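Local coordinates for polyketide biosynthesis cytochrome P450 PksS (PDB 4YZR), which acts on dihydrobacillaene as a heme-dependent cytochrome P450 monooxygenase in the biosynthesis of the antibiotic polyketide bacillaene in Bacillus subtilis, at residues A44-F56 and I317-N329. Residues are numbered along the deposited sequence; the frame is centred on the assembly and turned at random.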
# COMPACT_ATOMS: atom_id res chain seq x y z
N ALA A 44 -7.71 -8.67 20.08
CA ALA A 44 -6.57 -8.54 19.12
C ALA A 44 -5.28 -8.53 19.83
O ALA A 44 -5.09 -8.21 21.02
CB ALA A 44 -6.73 -7.31 18.30
N TRP A 45 -4.22 -8.85 19.08
CA TRP A 45 -2.86 -8.81 19.57
C TRP A 45 -2.00 -7.95 18.66
O TRP A 45 -2.04 -8.15 17.46
CB TRP A 45 -2.23 -10.23 19.60
CG TRP A 45 -2.91 -11.15 20.58
CD1 TRP A 45 -3.99 -11.89 20.37
CD2 TRP A 45 -2.53 -11.35 21.94
NE1 TRP A 45 -4.33 -12.57 21.51
CE2 TRP A 45 -3.44 -12.24 22.48
CE3 TRP A 45 -1.51 -10.85 22.72
CZ2 TRP A 45 -3.36 -12.67 23.78
CZ3 TRP A 45 -1.42 -11.29 24.02
CH2 TRP A 45 -2.34 -12.19 24.52
N LEU A 46 -1.27 -7.03 19.25
CA LEU A 46 -0.34 -6.20 18.53
C LEU A 46 1.03 -6.81 18.61
O LEU A 46 1.56 -6.96 19.72
CB LEU A 46 -0.32 -4.78 19.11
CG LEU A 46 0.64 -3.81 18.47
CD1 LEU A 46 0.34 -3.60 16.98
CD2 LEU A 46 0.74 -2.48 19.26
N ILE A 47 1.68 -7.09 17.47
CA ILE A 47 2.98 -7.71 17.37
C ILE A 47 3.95 -6.72 16.78
O ILE A 47 3.71 -6.26 15.62
CB ILE A 47 2.86 -8.97 16.46
CG1 ILE A 47 1.67 -9.85 16.85
CG2 ILE A 47 4.19 -9.78 16.46
CD1 ILE A 47 1.68 -10.39 18.25
N THR A 48 4.93 -6.23 17.53
CA THR A 48 5.78 -5.15 17.11
C THR A 48 7.20 -5.41 16.80
O THR A 48 7.87 -4.59 16.20
CB THR A 48 5.67 -3.96 18.06
OG1 THR A 48 5.67 -4.50 19.40
CG2 THR A 48 4.35 -3.26 17.84
N ARG A 49 7.74 -6.56 17.28
CA ARG A 49 9.10 -6.92 16.90
C ARG A 49 9.22 -7.64 15.56
O ARG A 49 8.31 -8.35 15.18
CB ARG A 49 9.69 -7.90 17.92
CG ARG A 49 10.04 -7.24 19.27
CD ARG A 49 10.29 -8.37 20.33
NE ARG A 49 11.39 -9.26 19.91
CZ ARG A 49 12.65 -9.14 20.30
NH1 ARG A 49 13.56 -9.98 19.83
NH2 ARG A 49 13.05 -8.16 21.11
N TYR A 50 10.36 -7.49 14.90
CA TYR A 50 10.55 -8.11 13.59
C TYR A 50 10.50 -9.63 13.71
O TYR A 50 9.88 -10.32 12.91
CB TYR A 50 11.88 -7.67 13.01
CG TYR A 50 12.17 -8.10 11.61
CD1 TYR A 50 12.68 -9.35 11.29
CD2 TYR A 50 12.01 -7.19 10.55
CE1 TYR A 50 13.02 -9.69 10.02
CE2 TYR A 50 12.37 -7.54 9.25
CZ TYR A 50 12.89 -8.79 8.99
OH TYR A 50 13.31 -9.14 7.72
N ASP A 51 11.19 -10.22 14.69
CA ASP A 51 11.20 -11.66 14.77
C ASP A 51 9.85 -12.20 15.05
O ASP A 51 9.43 -13.22 14.42
CB ASP A 51 12.22 -12.16 15.87
CG ASP A 51 11.98 -11.69 17.25
OD1 ASP A 51 11.25 -10.74 17.57
OD2 ASP A 51 12.56 -12.27 18.25
N ASP A 52 9.08 -11.55 15.91
CA ASP A 52 7.74 -12.06 16.18
C ASP A 52 6.75 -11.83 15.01
O ASP A 52 5.91 -12.68 14.68
CB ASP A 52 7.11 -11.43 17.42
CG ASP A 52 7.93 -11.70 18.69
OD1 ASP A 52 8.44 -12.85 18.81
OD2 ASP A 52 8.06 -10.84 19.56
N CYS A 53 6.94 -10.71 14.30
CA CYS A 53 6.13 -10.50 13.10
C CYS A 53 6.38 -11.59 12.11
O CYS A 53 5.48 -12.13 11.46
CB CYS A 53 6.43 -9.16 12.51
SG CYS A 53 5.64 -7.75 13.35
N MET A 54 7.70 -11.90 11.90
CA MET A 54 8.04 -13.03 11.00
C MET A 54 7.42 -14.30 11.43
O MET A 54 6.89 -15.02 10.56
CB MET A 54 9.55 -13.16 10.76
CG MET A 54 10.21 -12.06 10.00
SD MET A 54 9.63 -12.08 8.28
CE MET A 54 9.91 -13.69 7.74
N ALA A 55 7.47 -14.62 12.69
CA ALA A 55 6.87 -15.89 13.15
C ALA A 55 5.38 -15.91 12.82
O ALA A 55 4.81 -16.88 12.25
CB ALA A 55 7.05 -16.04 14.62
N PHE A 56 4.64 -14.85 13.09
CA PHE A 56 3.21 -14.80 12.79
C PHE A 56 2.90 -14.76 11.34
O PHE A 56 1.84 -15.29 10.92
CB PHE A 56 2.52 -13.65 13.53
CG PHE A 56 2.24 -13.96 14.97
CD1 PHE A 56 3.17 -13.70 15.96
CD2 PHE A 56 1.00 -14.53 15.33
CE1 PHE A 56 2.90 -14.02 17.29
CE2 PHE A 56 0.75 -14.78 16.68
CZ PHE A 56 1.73 -14.57 17.61
N ILE A 317 4.23 -3.51 11.09
CA ILE A 317 5.28 -3.24 10.08
C ILE A 317 6.17 -2.10 10.46
O ILE A 317 7.41 -2.18 10.34
CB ILE A 317 4.61 -3.03 8.70
CG1 ILE A 317 3.96 -4.26 8.18
CG2 ILE A 317 5.63 -2.54 7.69
CD1 ILE A 317 3.19 -4.13 6.85
N GLY A 318 5.59 -0.96 10.85
CA GLY A 318 6.38 0.22 11.06
C GLY A 318 7.50 0.03 12.11
O GLY A 318 8.60 0.53 11.91
N SER A 319 7.13 -0.64 13.21
CA SER A 319 8.16 -0.91 14.22
C SER A 319 9.04 -2.06 13.87
O SER A 319 10.23 -2.07 14.25
CB SER A 319 7.46 -1.11 15.55
OG SER A 319 6.54 -2.11 15.58
N ALA A 320 8.55 -3.09 13.23
CA ALA A 320 9.39 -4.20 12.84
C ALA A 320 10.51 -3.71 11.94
O ALA A 320 11.68 -4.10 12.03
CB ALA A 320 8.59 -5.23 12.08
N ASN A 321 10.18 -2.75 11.05
CA ASN A 321 11.11 -2.13 10.12
C ASN A 321 12.17 -1.24 10.79
O ASN A 321 13.10 -0.84 10.13
CB ASN A 321 10.32 -1.35 9.08
CG ASN A 321 9.83 -2.17 7.98
OD1 ASN A 321 10.20 -3.34 7.81
ND2 ASN A 321 8.99 -1.56 7.14
N ARG A 322 11.98 -1.00 12.07
CA ARG A 322 12.93 -0.22 12.87
C ARG A 322 13.52 -1.05 13.97
O ARG A 322 14.03 -0.49 15.00
CB ARG A 322 12.30 1.09 13.40
CG ARG A 322 11.94 2.02 12.22
CD ARG A 322 11.27 3.25 12.67
NE ARG A 322 10.79 4.07 11.54
CZ ARG A 322 10.87 5.37 11.52
NH1 ARG A 322 11.42 6.08 12.55
NH2 ARG A 322 10.31 5.98 10.54
N ASP A 323 13.46 -2.36 13.89
CA ASP A 323 13.93 -3.23 15.00
C ASP A 323 15.42 -3.30 14.95
O ASP A 323 16.03 -3.74 14.01
CB ASP A 323 13.28 -4.58 14.79
CG ASP A 323 13.42 -5.54 15.90
OD1 ASP A 323 14.57 -5.51 16.53
OD2 ASP A 323 12.55 -6.29 16.24
N PRO A 324 16.11 -2.90 16.08
CA PRO A 324 17.55 -2.94 16.04
C PRO A 324 18.19 -4.30 16.08
O PRO A 324 19.39 -4.37 15.76
CB PRO A 324 17.95 -2.16 17.36
CG PRO A 324 16.86 -2.31 18.21
CD PRO A 324 15.58 -2.32 17.30
N ASN A 325 17.46 -5.36 16.28
CA ASN A 325 17.97 -6.71 16.06
C ASN A 325 18.18 -7.06 14.62
O ASN A 325 18.90 -7.98 14.24
CB ASN A 325 17.07 -7.67 16.67
CG ASN A 325 16.98 -7.52 18.14
OD1 ASN A 325 17.97 -7.90 18.82
ND2 ASN A 325 15.94 -6.95 18.67
N PHE A 326 17.49 -6.28 13.71
CA PHE A 326 17.58 -6.54 12.31
C PHE A 326 18.08 -5.44 11.43
O PHE A 326 18.41 -5.68 10.25
CB PHE A 326 16.17 -7.04 11.80
CG PHE A 326 15.85 -8.41 12.31
CD1 PHE A 326 15.28 -8.59 13.55
CD2 PHE A 326 16.22 -9.56 11.59
CE1 PHE A 326 14.99 -9.84 14.03
CE2 PHE A 326 15.94 -10.81 12.09
CZ PHE A 326 15.35 -10.94 13.30
N PHE A 327 18.15 -4.21 11.95
CA PHE A 327 18.59 -3.07 11.24
C PHE A 327 19.55 -2.26 12.13
O PHE A 327 19.21 -1.88 13.22
CB PHE A 327 17.41 -2.15 10.80
CG PHE A 327 16.35 -2.84 9.97
CD1 PHE A 327 16.51 -2.94 8.63
CD2 PHE A 327 15.30 -3.53 10.55
CE1 PHE A 327 15.57 -3.58 7.84
CE2 PHE A 327 14.36 -4.21 9.80
CZ PHE A 327 14.55 -4.23 8.46
N GLU A 328 20.64 -1.86 11.49
CA GLU A 328 21.58 -0.99 12.20
C GLU A 328 21.13 0.44 12.19
O GLU A 328 20.69 0.93 11.16
CB GLU A 328 22.93 -1.10 11.52
CG GLU A 328 24.06 -0.22 12.06
CD GLU A 328 25.25 -0.23 11.11
OE1 GLU A 328 25.47 -1.29 10.49
OE2 GLU A 328 25.95 0.80 10.98
N ASN A 329 21.23 1.12 13.36
CA ASN A 329 20.83 2.51 13.51
C ASN A 329 19.46 2.72 12.84
O ASN A 329 19.34 3.49 11.90
CB ASN A 329 21.84 3.44 12.82
CG ASN A 329 23.24 3.32 13.39
OD1 ASN A 329 24.20 3.19 12.66
ND2 ASN A 329 23.33 3.40 14.67
O HOH W 1 13.31 -8.82 16.73
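Tyr50 packs its ring against Phe326 where, in this cytochrome P450, the first turn of helix 50-58 meets the loop that follows helix 317-320. The motif is an aromatic cluster: the Tyr50 and Phe326 rings form an offset stack, with centroids 4.2 Å apart and planes 26° from parallel, and Phe326 CB adds a CH-pi contact over the centre of the same tyrosine face. With CG anti to the backbone N (chi1 -174°), the tyrosine ring is carried toward the loop, one face against Phe326 and one edge at Ala320 O, which lies 3.4 Å from Tyr50 CD2. Phe327 lies obliquely beside it, its CE2 3.9 Å from Tyr50 CD2. The phenol OH is hydrogen-bonded to the backbone O of Arg341, fixing the far end of the ring.

On the inner side the packing is close, as Ala320 CB sits 3.8 Å from Tyr50 CA and also touches Cys53 SG. The outer side is looser: Phe326 and Asn325 are exposed, and Asn325 ND2 comes no nearer than 4.0 Å to Arg49 NH2. The Arg49 guanidinium instead grips Asp51 side-on through NE and NH1. A water bridges Asp51 N to Asp323 OD2.

Asp323 ties the two regions together. Its OD1 accepts hydrogen bonds from both N and ND2 of Asn325, the backbone bond making an Asx turn, whereas OD2 turns to the helix start: Tyr50 N donates to Asp323 OD2 over 2.8 Å at 167°, reaching it on the anti side, a little out of the carboxylate plane.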